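Hypothetical protein (Thermococcus kodakarensis, PDB 2PBZ) binds ATP and probably acts as a metal-dependent ligase that forms a carbon-nitrogen bond in purine (IMP) biosynthesis. Local coordinates at residues H174-E182 and E297-R306; P124-I132 and P159-P167. One frame throughout, in Å; residues are numbered along the deposited sequence.

Contact 1 (H174-E182 and E297-R306)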
loop_
_atom_site.group_PDB
_atom_site.type_symbol
_atom_site.label_atom_id
_atom_site.label_comp_id
_atom_site.label_asym_id
_atom_site.label_seq_id
_atom_site.Cartn_x
_atom_site.Cartn_y
_atom_site.Cartn_z
ATOM N N HIS A 174 1.311 -8.196 12.886
ATOM C CA HIS A 174 2.378 -9.174 12.799
ATOM C C HIS A 174 3.438 -8.958 13.880
ATOM O O HIS A 174 3.917 -7.837 14.083
ATOM C CB HIS A 174 3.007 -9.083 11.407
ATOM C CG HIS A 174 2.005 -9.168 10.298
ATOM N ND1 HIS A 174 1.363 -10.343 9.966
ATOM C CD2 HIS A 174 1.480 -8.213 9.493
ATOM C CE1 HIS A 174 0.484 -10.107 9.009
ATOM N NE2 HIS A 174 0.532 -8.822 8.705
ATOM N N PHE A 175 3.802 -10.038 14.564
ATOM C CA PHE A 175 4.813 -9.979 15.624
ATOM C C PHE A 175 5.912 -10.998 15.418
ATOM O O PHE A 175 5.747 -11.991 14.707
ATOM C CB PHE A 175 4.212 -10.276 17.000
ATOM C CG PHE A 175 3.260 -9.243 17.501
ATOM C CD1 PHE A 175 1.889 -9.464 17.456
ATOM C CD2 PHE A 175 3.737 -8.070 18.088
ATOM C CE1 PHE A 175 0.997 -8.540 17.995
ATOM C CE2 PHE A 175 2.858 -7.132 18.633
ATOM C CZ PHE A 175 1.485 -7.369 18.588
ATOM N N PHE A 176 7.034 -10.757 16.071
ATOM C CA PHE A 176 8.142 -11.690 16.000
ATOM C C PHE A 176 8.832 -11.668 17.341
ATOM O O PHE A 176 9.557 -10.729 17.641
ATOM C CB PHE A 176 9.140 -11.294 14.911
ATOM C CG PHE A 176 10.220 -12.318 14.680
ATOM C CD1 PHE A 176 10.101 -13.256 13.653
ATOM C CD2 PHE A 176 11.355 -12.350 15.487
ATOM C CE1 PHE A 176 11.096 -14.209 13.429
ATOM C CE2 PHE A 176 12.365 -13.301 15.277
ATOM C CZ PHE A 176 12.232 -14.232 14.244
ATOM N N TYR A 177 8.590 -12.675 18.171
ATOM C CA TYR A 177 9.279 -12.697 19.446
ATOM C C TYR A 177 10.599 -13.403 19.195
ATOM O O TYR A 177 10.612 -14.495 18.660
ATOM C CB TYR A 177 8.498 -13.458 20.509
ATOM C CG TYR A 177 9.322 -13.568 21.763
ATOM C CD1 TYR A 177 9.656 -12.428 22.489
ATOM C CD2 TYR A 177 9.885 -14.788 22.146
ATOM C CE1 TYR A 177 10.534 -12.489 23.558
ATOM C CE2 TYR A 177 10.771 -14.859 23.219
ATOM C CZ TYR A 177 11.090 -13.703 23.917
ATOM O OH TYR A 177 11.966 -13.756 24.962
ATOM N N SER A 178 11.713 -12.802 19.577
ATOM C CA SER A 178 12.980 -13.450 19.314
ATOM C C SER A 178 13.711 -13.866 20.564
ATOM O O SER A 178 13.932 -13.050 21.456
ATOM C CB SER A 178 13.880 -12.533 18.503
ATOM O OG SER A 178 14.383 -11.504 19.312
ATOM N N PRO A 179 14.072 -15.156 20.665
ATOM C CA PRO A 179 14.799 -15.627 21.849
ATOM C C PRO A 179 16.212 -15.085 21.797
ATOM O O PRO A 179 16.742 -14.596 22.783
ATOM C CB PRO A 179 14.747 -17.139 21.706
ATOM C CG PRO A 179 13.425 -17.355 21.044
ATOM C CD PRO A 179 13.425 -16.284 19.973
ATOM N N ILE A 180 16.818 -15.142 20.623
ATOM C CA ILE A 180 18.180 -14.638 20.468
ATOM C C ILE A 180 18.351 -13.218 20.968
ATOM O O ILE A 180 19.439 -12.852 21.416
ATOM C CB ILE A 180 18.630 -14.660 19.013
ATOM C CG1 ILE A 180 18.443 -16.063 18.440
ATOM C CG2 ILE A 180 20.081 -14.249 18.919
ATOM C CD1 ILE A 180 19.173 -17.133 19.221
ATOM N N LEU A 181 17.283 -12.419 20.887
ATOM C CA LEU A 181 17.334 -11.019 21.328
ATOM C C LEU A 181 16.438 -10.783 22.544
ATOM O O LEU A 181 16.476 -9.730 23.174
ATOM C CB LEU A 181 16.920 -10.087 20.182
ATOM C CG LEU A 181 17.689 -10.231 18.865
ATOM C CD1 LEU A 181 17.150 -9.267 17.828
ATOM C CD2 LEU A 181 19.159 -9.964 19.107
ATOM N N GLU A 182 15.631 -11.782 22.866
ATOM C CA GLU A 182 14.737 -11.715 24.008
ATOM C C GLU A 182 13.857 -10.480 23.965
ATOM O O GLU A 182 13.745 -9.749 24.955
ATOM C CB GLU A 182 15.540 -11.727 25.313
ATOM C CG GLU A 182 16.417 -12.959 25.497
ATOM C CD GLU A 182 16.928 -13.123 26.932
ATOM O OE1 GLU A 182 16.095 -13.407 27.840
ATOM O OE2 GLU A 182 18.161 -12.961 27.149
ATOM N N GLU A 297 17.132 -14.478 12.277
ATOM C CA GLU A 297 17.052 -15.077 13.594
ATOM C C GLU A 297 17.895 -16.340 13.550
ATOM O O GLU A 297 18.622 -16.661 14.483
ATOM C CB GLU A 297 15.605 -15.438 13.929
ATOM C CG GLU A 297 15.427 -15.944 15.346
ATOM C CD GLU A 297 15.514 -14.835 16.363
ATOM O OE1 GLU A 297 16.374 -13.935 16.216
ATOM O OE2 GLU A 297 14.723 -14.873 17.313
ATOM N N LEU A 298 17.786 -17.046 12.438
ATOM C CA LEU A 298 18.519 -18.271 12.225
ATOM C C LEU A 298 20.014 -17.972 12.185
ATOM O O LEU A 298 20.798 -18.583 12.906
ATOM C CB LEU A 298 18.063 -18.892 10.916
ATOM C CG LEU A 298 18.092 -20.409 10.773
ATOM C CD1 LEU A 298 17.425 -21.064 11.978
ATOM C CD2 LEU A 298 17.386 -20.796 9.480
ATOM N N ARG A 299 20.410 -17.016 11.357
ATOM C CA ARG A 299 21.823 -16.669 11.232
ATOM C C ARG A 299 22.418 -16.197 12.555
ATOM O O ARG A 299 23.573 -16.484 12.860
ATOM C CB ARG A 299 22.014 -15.578 10.188
ATOM C CG ARG A 299 23.437 -15.473 9.685
ATOM C CD ARG A 299 23.659 -14.139 9.018
ATOM N NE ARG A 299 23.379 -13.068 9.967
ATOM C CZ ARG A 299 24.227 -12.087 10.271
ATOM N NH1 ARG A 299 25.421 -12.030 9.692
ATOM N NH2 ARG A 299 23.886 -11.173 11.178
ATOM N N LEU A 300 21.637 -15.455 13.334
ATOM C CA LEU A 300 22.123 -14.974 14.612
ATOM C C LEU A 300 22.369 -16.147 15.537
ATOM O O LEU A 300 23.348 -16.170 16.265
ATOM C CB LEU A 300 21.114 -14.029 15.256
ATOM C CG LEU A 300 21.049 -12.633 14.663
ATOM C CD1 LEU A 300 20.050 -11.812 15.450
ATOM C CD2 LEU A 300 22.435 -11.993 14.706
ATOM N N ALA A 301 21.468 -17.118 15.508
ATOM C CA ALA A 301 21.615 -18.294 16.340
ATOM C C ALA A 301 22.870 -19.083 15.933
ATOM O O ALA A 301 23.619 -19.555 16.783
ATOM C CB ALA A 301 20.371 -19.163 16.229
ATOM N N GLU A 302 23.097 -19.211 14.631
ATOM C CA GLU A 302 24.257 -19.925 14.113
ATOM C C GLU A 302 25.547 -19.351 14.672
ATOM O O GLU A 302 26.375 -20.070 15.251
ATOM C CB GLU A 302 24.319 -19.798 12.597
ATOM C CG GLU A 302 23.148 -20.390 11.887
ATOM C CD GLU A 302 23.180 -21.898 11.910
ATOM O OE1 GLU A 302 23.297 -22.473 13.028
ATOM O OE2 GLU A 302 23.090 -22.497 10.811
ATOM N N GLU A 303 25.708 -18.047 14.482
ATOM C CA GLU A 303 26.899 -17.361 14.909
ATOM C C GLU A 303 27.101 -17.373 16.414
ATOM O O GLU A 303 28.146 -16.931 16.894
ATOM C CB GLU A 303 26.858 -15.923 14.395
ATOM C CG GLU A 303 26.489 -15.828 12.932
ATOM C CD GLU A 303 26.232 -14.407 12.481
ATOM O OE1 GLU A 303 25.406 -13.709 13.130
ATOM O OE2 GLU A 303 26.846 -13.989 11.467
ATOM N N GLU A 304 26.127 -17.884 17.161
ATOM C CA GLU A 304 26.252 -17.904 18.621
ATOM C C GLU A 304 26.009 -19.288 19.230
ATOM O O GLU A 304 25.792 -19.439 20.437
ATOM C CB GLU A 304 25.294 -16.872 19.214
ATOM C CG GLU A 304 25.583 -15.460 18.725
ATOM C CD GLU A 304 24.367 -14.553 18.762
ATOM O OE1 GLU A 304 23.760 -14.398 19.853
ATOM O OE2 GLU A 304 24.023 -13.992 17.691
ATOM N N ASP A 305 26.053 -20.302 18.380
ATOM C CA ASP A 305 25.861 -21.668 18.826
ATOM C C ASP A 305 24.525 -21.849 19.541
ATOM O O ASP A 305 24.289 -22.890 20.163
ATOM C CB ASP A 305 27.016 -22.084 19.748
ATOM C CG ASP A 305 27.190 -23.597 19.837
ATOM O OD1 ASP A 305 28.007 -24.054 20.663
ATOM O OD2 ASP A 305 26.518 -24.327 19.079
ATOM N N ARG A 306 23.655 -20.841 19.473
ATOM C CA ARG A 306 22.336 -20.964 20.094
ATOM C C ARG A 306 21.691 -22.001 19.181
ATOM O O ARG A 306 21.968 -23.190 19.293
ATOM C CB ARG A 306 21.561 -19.650 20.014
ATOM C CG ARG A 306 21.152 -19.055 21.349
ATOM C CD ARG A 306 22.278 -18.243 21.995
ATOM N NE ARG A 306 21.969 -16.814 22.080
ATOM C CZ ARG A 306 20.906 -16.297 22.697
ATOM N NH1 ARG A 306 20.021 -17.089 23.302
ATOM N NH2 ARG A 306 20.721 -14.983 22.704
#

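Contact 2 (P124-I132 and P159-P167). With ATP (adenosine-5'-triphosphate), chain D.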
loop_
_atom_site.group_PDB
_atom_site.type_symbol
_atom_site.label_atom_id
_atom_site.label_comp_id
_atom_site.label_asym_id
_atom_site.label_seq_id
_atom_site.Cartn_x
_atom_site.Cartn_y
_atom_site.Cartn_z
ATOM N N PRO A 124 -34.928 -8.715 12.855
ATOM C CA PRO A 124 -33.889 -8.881 11.830
ATOM C C PRO A 124 -32.904 -7.712 11.932
ATOM O O PRO A 124 -32.672 -7.171 13.022
ATOM C CB PRO A 124 -34.697 -8.805 10.546
ATOM C CG PRO A 124 -35.610 -7.634 10.861
ATOM C CD PRO A 124 -36.022 -7.866 12.330
ATOM N N ASP A 125 -32.364 -7.309 10.784
ATOM C CA ASP A 125 -31.410 -6.199 10.725
ATOM C C ASP A 125 -30.293 -6.397 11.761
ATOM O O ASP A 125 -29.443 -5.514 11.969
ATOM C CB ASP A 125 -32.130 -4.844 10.953
ATOM C CG ASP A 125 -31.285 -3.624 10.493
ATOM O OD1 ASP A 125 -30.305 -3.241 11.201
ATOM O OD2 ASP A 125 -31.606 -3.062 9.410
ATOM N N GLU A 126 -30.313 -7.552 12.422
ATOM C CA GLU A 126 -29.285 -7.909 13.385
ATOM C C GLU A 126 -28.576 -9.066 12.693
ATOM O O GLU A 126 -28.932 -10.236 12.889
ATOM C CB GLU A 126 -29.892 -8.391 14.700
ATOM C CG GLU A 126 -28.856 -8.633 15.787
ATOM C CD GLU A 126 -28.247 -7.346 16.315
ATOM O OE1 GLU A 126 -27.811 -6.510 15.480
ATOM O OE2 GLU A 126 -28.208 -7.166 17.556
ATOM N N LEU A 127 -27.608 -8.738 11.840
ATOM C CA LEU A 127 -26.854 -9.767 11.140
ATOM C C LEU A 127 -25.717 -10.286 12.002
ATOM O O LEU A 127 -25.281 -9.627 12.951
ATOM C CB LEU A 127 -26.308 -9.227 9.819
ATOM C CG LEU A 127 -26.139 -7.710 9.705
ATOM C CD1 LEU A 127 -25.246 -7.175 10.832
ATOM C CD2 LEU A 127 -25.561 -7.386 8.334
ATOM N N TYR A 128 -25.249 -11.482 11.671
ATOM C CA TYR A 128 -24.163 -12.099 12.416
ATOM C C TYR A 128 -23.160 -12.758 11.472
ATOM O O TYR A 128 -23.469 -13.029 10.313
ATOM C CB TYR A 128 -24.723 -13.139 13.390
ATOM C CG TYR A 128 -25.643 -12.557 14.430
ATOM C CD1 TYR A 128 -27.009 -12.422 14.197
ATOM C CD2 TYR A 128 -25.148 -12.150 15.663
ATOM C CE1 TYR A 128 -27.857 -11.897 15.189
ATOM C CE2 TYR A 128 -25.986 -11.626 16.646
ATOM C CZ TYR A 128 -27.327 -11.507 16.405
ATOM O OH TYR A 128 -28.138 -11.025 17.398
ATOM N N PHE A 129 -21.960 -13.007 11.982
ATOM C CA PHE A 129 -20.912 -13.643 11.204
ATOM C C PHE A 129 -20.828 -15.101 11.651
ATOM O O PHE A 129 -20.894 -15.385 12.841
ATOM C CB PHE A 129 -19.570 -12.941 11.459
ATOM C CG PHE A 129 -18.475 -13.341 10.497
ATOM C CD1 PHE A 129 -18.494 -12.904 9.166
ATOM C CD2 PHE A 129 -17.431 -14.173 10.918
ATOM C CE1 PHE A 129 -17.493 -13.292 8.266
ATOM C CE2 PHE A 129 -16.420 -14.573 10.029
ATOM C CZ PHE A 129 -16.453 -14.130 8.697
ATOM N N VAL A 130 -20.705 -16.015 10.694
ATOM C CA VAL A 130 -20.577 -17.443 10.989
ATOM C C VAL A 130 -19.148 -17.854 10.612
ATOM O O VAL A 130 -18.779 -17.794 9.438
ATOM C CB VAL A 130 -21.566 -18.279 10.150
ATOM C CG1 VAL A 130 -21.449 -19.745 10.521
ATOM C CG2 VAL A 130 -22.979 -17.777 10.354
ATOM N N ARG A 131 -18.350 -18.259 11.595
ATOM C CA ARG A 131 -16.965 -18.648 11.339
ATOM C C ARG A 131 -16.793 -20.133 11.065
ATOM O O ARG A 131 -17.661 -20.926 11.404
ATOM C CB ARG A 131 -16.078 -18.240 12.520
ATOM C CG ARG A 131 -14.590 -18.339 12.221
ATOM C CD ARG A 131 -13.986 -16.978 11.899
ATOM N NE ARG A 131 -13.974 -16.136 13.085
ATOM C CZ ARG A 131 -13.359 -16.466 14.221
ATOM N NH1 ARG A 131 -12.709 -17.625 14.309
ATOM N NH2 ARG A 131 -13.397 -15.639 15.278
ATOM N N ILE A 132 -15.661 -20.488 10.451
ATOM C CA ILE A 132 -15.305 -21.877 10.086
ATOM C C ILE A 132 -16.461 -22.636 9.440
ATOM O O ILE A 132 -16.973 -22.238 8.385
ATOM C CB ILE A 132 -14.810 -22.698 11.309
ATOM C CG1 ILE A 132 -13.437 -22.189 11.771
ATOM C CG2 ILE A 132 -14.722 -24.189 10.949
ATOM C CD1 ILE A 132 -12.726 -23.134 12.737
ATOM N N PRO A 159 -18.857 -27.770 11.852
ATOM C CA PRO A 159 -18.121 -27.171 12.969
ATOM C C PRO A 159 -18.017 -25.654 12.759
ATOM O O PRO A 159 -17.318 -25.182 11.840
ATOM C CB PRO A 159 -16.776 -27.875 12.897
ATOM C CG PRO A 159 -16.564 -27.975 11.418
ATOM C CD PRO A 159 -17.932 -28.352 10.866
ATOM N N TYR A 160 -18.716 -24.892 13.603
ATOM C CA TYR A 160 -18.742 -23.442 13.457
ATOM C C TYR A 160 -19.069 -22.711 14.754
ATOM O O TYR A 160 -19.235 -23.320 15.820
ATOM C CB TYR A 160 -19.786 -23.065 12.408
ATOM C CG TYR A 160 -21.169 -23.448 12.846
ATOM C CD1 TYR A 160 -21.865 -22.670 13.772
ATOM C CD2 TYR A 160 -21.755 -24.635 12.399
ATOM C CE1 TYR A 160 -23.110 -23.061 14.251
ATOM C CE2 TYR A 160 -23.010 -25.044 12.870
ATOM C CZ TYR A 160 -23.682 -24.251 13.799
ATOM O OH TYR A 160 -24.911 -24.635 14.275
ATOM N N ARG A 161 -19.195 -21.391 14.629
ATOM C CA ARG A 161 -19.489 -20.510 15.749
ATOM C C ARG A 161 -20.149 -19.274 15.144
ATOM O O ARG A 161 -19.881 -18.932 13.993
ATOM C CB ARG A 161 -18.186 -20.131 16.454
ATOM C CG ARG A 161 -18.260 -18.863 17.276
ATOM C CD ARG A 161 -16.865 -18.228 17.492
ATOM N NE ARG A 161 -15.999 -18.964 18.422
ATOM C CZ ARG A 161 -14.904 -18.448 18.983
ATOM N NH1 ARG A 161 -14.543 -17.200 18.707
ATOM N NH2 ARG A 161 -14.184 -19.166 19.836
ATOM N N VAL A 162 -21.013 -18.616 15.917
ATOM C CA VAL A 162 -21.721 -17.426 15.454
ATOM C C VAL A 162 -21.233 -16.230 16.236
ATOM O O VAL A 162 -21.209 -16.253 17.467
ATOM C CB VAL A 162 -23.233 -17.561 15.664
ATOM C CG1 VAL A 162 -23.960 -16.402 14.986
ATOM C CG2 VAL A 162 -23.710 -18.891 15.110
ATOM N N GLU A 163 -20.844 -15.174 15.528
ATOM C CA GLU A 163 -20.324 -13.992 16.200
ATOM C C GLU A 163 -21.085 -12.741 15.836
ATOM O O GLU A 163 -21.711 -12.665 14.776
ATOM C CB GLU A 163 -18.831 -13.814 15.879
ATOM C CG GLU A 163 -18.029 -15.106 15.994
ATOM C CD GLU A 163 -16.528 -14.907 15.838
ATOM O OE1 GLU A 163 -16.087 -14.269 14.846
ATOM O OE2 GLU A 163 -15.784 -15.413 16.713
ATOM N N ARG A 164 -21.035 -11.767 16.741
ATOM C CA ARG A 164 -21.692 -10.478 16.559
ATOM C C ARG A 164 -21.066 -9.850 15.320
ATOM O O ARG A 164 -19.847 -9.868 15.168
ATOM C CB ARG A 164 -21.424 -9.598 17.784
ATOM C CG ARG A 164 -22.203 -8.286 17.844
ATOM C CD ARG A 164 -23.681 -8.539 18.141
ATOM N NE ARG A 164 -24.409 -7.308 18.466
ATOM C CZ ARG A 164 -24.639 -6.309 17.611
ATOM N NH1 ARG A 164 -24.200 -6.382 16.351
ATOM N NH2 ARG A 164 -25.309 -5.229 18.017
ATOM N N PHE A 165 -21.889 -9.318 14.423
ATOM C CA PHE A 165 -21.354 -8.689 13.228
ATOM C C PHE A 165 -20.711 -7.361 13.608
ATOM O O PHE A 165 -21.326 -6.539 14.301
ATOM C CB PHE A 165 -22.454 -8.413 12.226
ATOM C CG PHE A 165 -21.952 -7.839 10.928
ATOM C CD1 PHE A 165 -21.620 -8.683 9.867
ATOM C CD2 PHE A 165 -21.821 -6.458 10.759
ATOM C CE1 PHE A 165 -21.168 -8.169 8.646
ATOM C CE2 PHE A 165 -21.368 -5.934 9.539
ATOM C CZ PHE A 165 -21.043 -6.796 8.478
ATOM N N ILE A 166 -19.485 -7.136 13.153
ATOM C CA ILE A 166 -18.797 -5.889 13.465
ATOM C C ILE A 166 -18.252 -5.249 12.197
ATOM O O ILE A 166 -17.413 -5.835 11.511
ATOM C CB ILE A 166 -17.625 -6.115 14.441
ATOM C CG1 ILE A 166 -18.134 -6.751 15.742
ATOM C CG2 ILE A 166 -16.941 -4.795 14.730
ATOM C CD1 ILE A 166 -17.018 -7.242 16.661
ATOM N N PRO A 167 -18.732 -4.042 11.856
ATOM C CA PRO A 167 -18.226 -3.389 10.643
ATOM C C PRO A 167 -17.093 -2.464 11.048
ATOM O O PRO A 167 -17.187 -1.802 12.079
ATOM C CB PRO A 167 -19.440 -2.611 10.128
ATOM C CG PRO A 167 -20.628 -3.113 11.018
ATOM C CD PRO A 167 -19.953 -3.376 12.321
HETATM P PG ATP D . -9.566 -19.320 7.980
HETATM O O1G ATP D . -9.796 -19.707 9.436
HETATM O O2G ATP D . -10.045 -20.581 7.019
HETATM O O3G ATP D . -7.977 -19.005 7.720
HETATM P PB ATP D . -9.995 -16.711 8.558
HETATM O O1B ATP D . -10.227 -17.033 9.987
HETATM O O2B ATP D . -8.428 -16.359 8.309
HETATM O O3B ATP D . -10.441 -17.980 7.624
HETATM P PA ATP D . -10.755 -14.019 8.814
HETATM O O1A ATP D . -9.380 -13.480 8.701
HETATM O O2A ATP D . -11.185 -14.128 10.358
HETATM O O3A ATP D . -10.933 -15.489 8.068
HETATM O "O5'" ATP D . -11.802 -13.122 7.982
HETATM C "C5'" ATP D . -11.769 -11.782 8.370
HETATM C "C4'" ATP D . -12.776 -11.109 7.446
HETATM O "O4'" ATP D . -14.127 -11.654 7.615
HETATM C "C3'" ATP D . -12.838 -9.597 7.658
HETATM O "O3'" ATP D . -12.458 -8.949 6.471
HETATM C "C2'" ATP D . -14.265 -9.274 8.041
HETATM O "O2'" ATP D . -14.856 -8.401 7.059
HETATM C "C1'" ATP D . -15.001 -10.624 8.137
HETATM N N9 ATP D . -15.325 -10.849 9.564
HETATM C C8 ATP D . -14.664 -11.666 10.460
HETATM N N7 ATP D . -15.227 -11.617 11.622
HETATM C C5 ATP D . -16.282 -10.761 11.566
HETATM C C6 ATP D . -17.271 -10.309 12.495
HETATM N N6 ATP D . -17.246 -10.775 13.814
HETATM N N1 ATP D . -18.222 -9.409 12.065
HETATM C C2 ATP D . -18.256 -8.954 10.797
HETATM N N3 ATP D . -17.345 -9.367 9.900
HETATM C C4 ATP D . -16.368 -10.260 10.238
#

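Contact 1 (H174-E182 and E297-R306)
Ile-180 reaches from the turn after strand 170-178 to the end of helix 290-302, and each carbon of its branched side chain meets something different. CB of Ile-180 lies against the carboxylate of Glu-297, 3.7 Å from its OE1, and CG1 runs alongside the same group, the two chains pointing opposite ways. CG2, anti to the backbone N, branches off to rest on Leu-300, with CB of that residue 3.8 Å from CG2 of Ile-180, while OE1 of Glu-304 closes in from another direction. At the tip, CD1 of Ile-180 sits 3.8 Å from CB of Ala-301. The same methyl of Ile-180 touches CG of Arg-306 at 3.5 Å; the arginine chain folds back beyond CB, which brings one face of its guanidinium against this methyl, and its NH1 is paired with Glu-309.

Strand 170-178 is the middle strand of a five-stranded antiparallel sheet in the ATP-grasp-like part of the chain, and residues 179-182 turn it back into strand 183-194 as a beta-hairpin. The helix runs almost parallel to the strand, 6° between their directions, with the axes 11.5 Å apart.

Deeper along the strand, Phe-176 turns its ring edge to the aliphatic part of Glu-297, its CZ 3.6 Å from CB of the glutamate, and CG of Glu-297 lies at that edge, near the ring plane. Were Glu-297 an alanine, CB would still meet Phe-176, but losing CG and the carboxylate would probably open a gap beside the ring edge and Ile-180 and leave Arg-293 without its weak, long ion pair. Leu-181 adds a lighter touch, its CD2 4.2 Å from CD1 of Leu-300.

Contact 2 (P124-I132 and P159-P167)
This is an antiparallel strand pairing, 128-131 against 161-164, that forms one wall of the ATP pocket, with Phe-129 and Glu-163 as a hydrogen-bonded pair joined both ways. Glu-163 N reaches Phe-129 O at 2.7 Å, almost straight at 173°, and Phe-129 N returns the bond to Glu-163 O; further along, Arg-131 N binds Arg-161 O.

On the face carrying Phe-129, Arg-131, Arg-161 and Glu-163, the ring of Phe-129 lies flat against the adenine, its CE2 3.4 Å from C8 of ATP. At the strand end and just past it the backbone reads the base: Ile-166 N donates to N1 of ATP at 2.8 Å, and N6 of the nucleotide donates to Arg-164 O, an adenine grip consistent with ATP-grasp enzymes. With CG anti to the backbone N (chi1 -176°), the ring of Phe-165 is turned in between Leu-127 and the base: C2 of ATP lies over one face and CD2 of Leu-127 over the other, a CH-pi contact 4.3 Å from the Phe-165 centroid.

Beside the base, the extended Glu-163 places its carboxylate between two arginines. Its OE2 is 2.8 Å from NH2 of Arg-131 in a salt bridge, the two planes 81° apart, and also takes a bond from Arg-161 NH1 in that guanidinium's own plane. The shared carboxylate probably eases the closeness of the two positive groups, and Asp-103 pairs with Arg-161 as well.

Trp-202 and Val-204 of the second subunit meet Leu-127 and Phe-165. Within the chain, strand 128-131 is the middle one of three, between 147-148 and 161-164, and Phe-99 and Gln-102 of helix 99-109 pack on Arg-131.

Contacts 1 and 2 lie on opposite sides of the chain's centre, their own centres about 40 Å apart and their nearest atoms about 16 Å, so they do not touch. They follow in series along the chain: strand 161-164 of contact 2 is succeeded directly by strand 170-178, whose far end enters contact 1. That strand runs from the nucleotide site to contact 1. Tyr-170 and Tyr-172, near its start, belong to the ATP pocket, and the Tyr-172 hydroxyl is hydrogen-bonded to ATP, with its side chain about 8 Å from that of Phe-129. Contact 2 thus holds the adenine itself, whereas contact 1, away from the site, packs the strand's other end against the C-terminal helix.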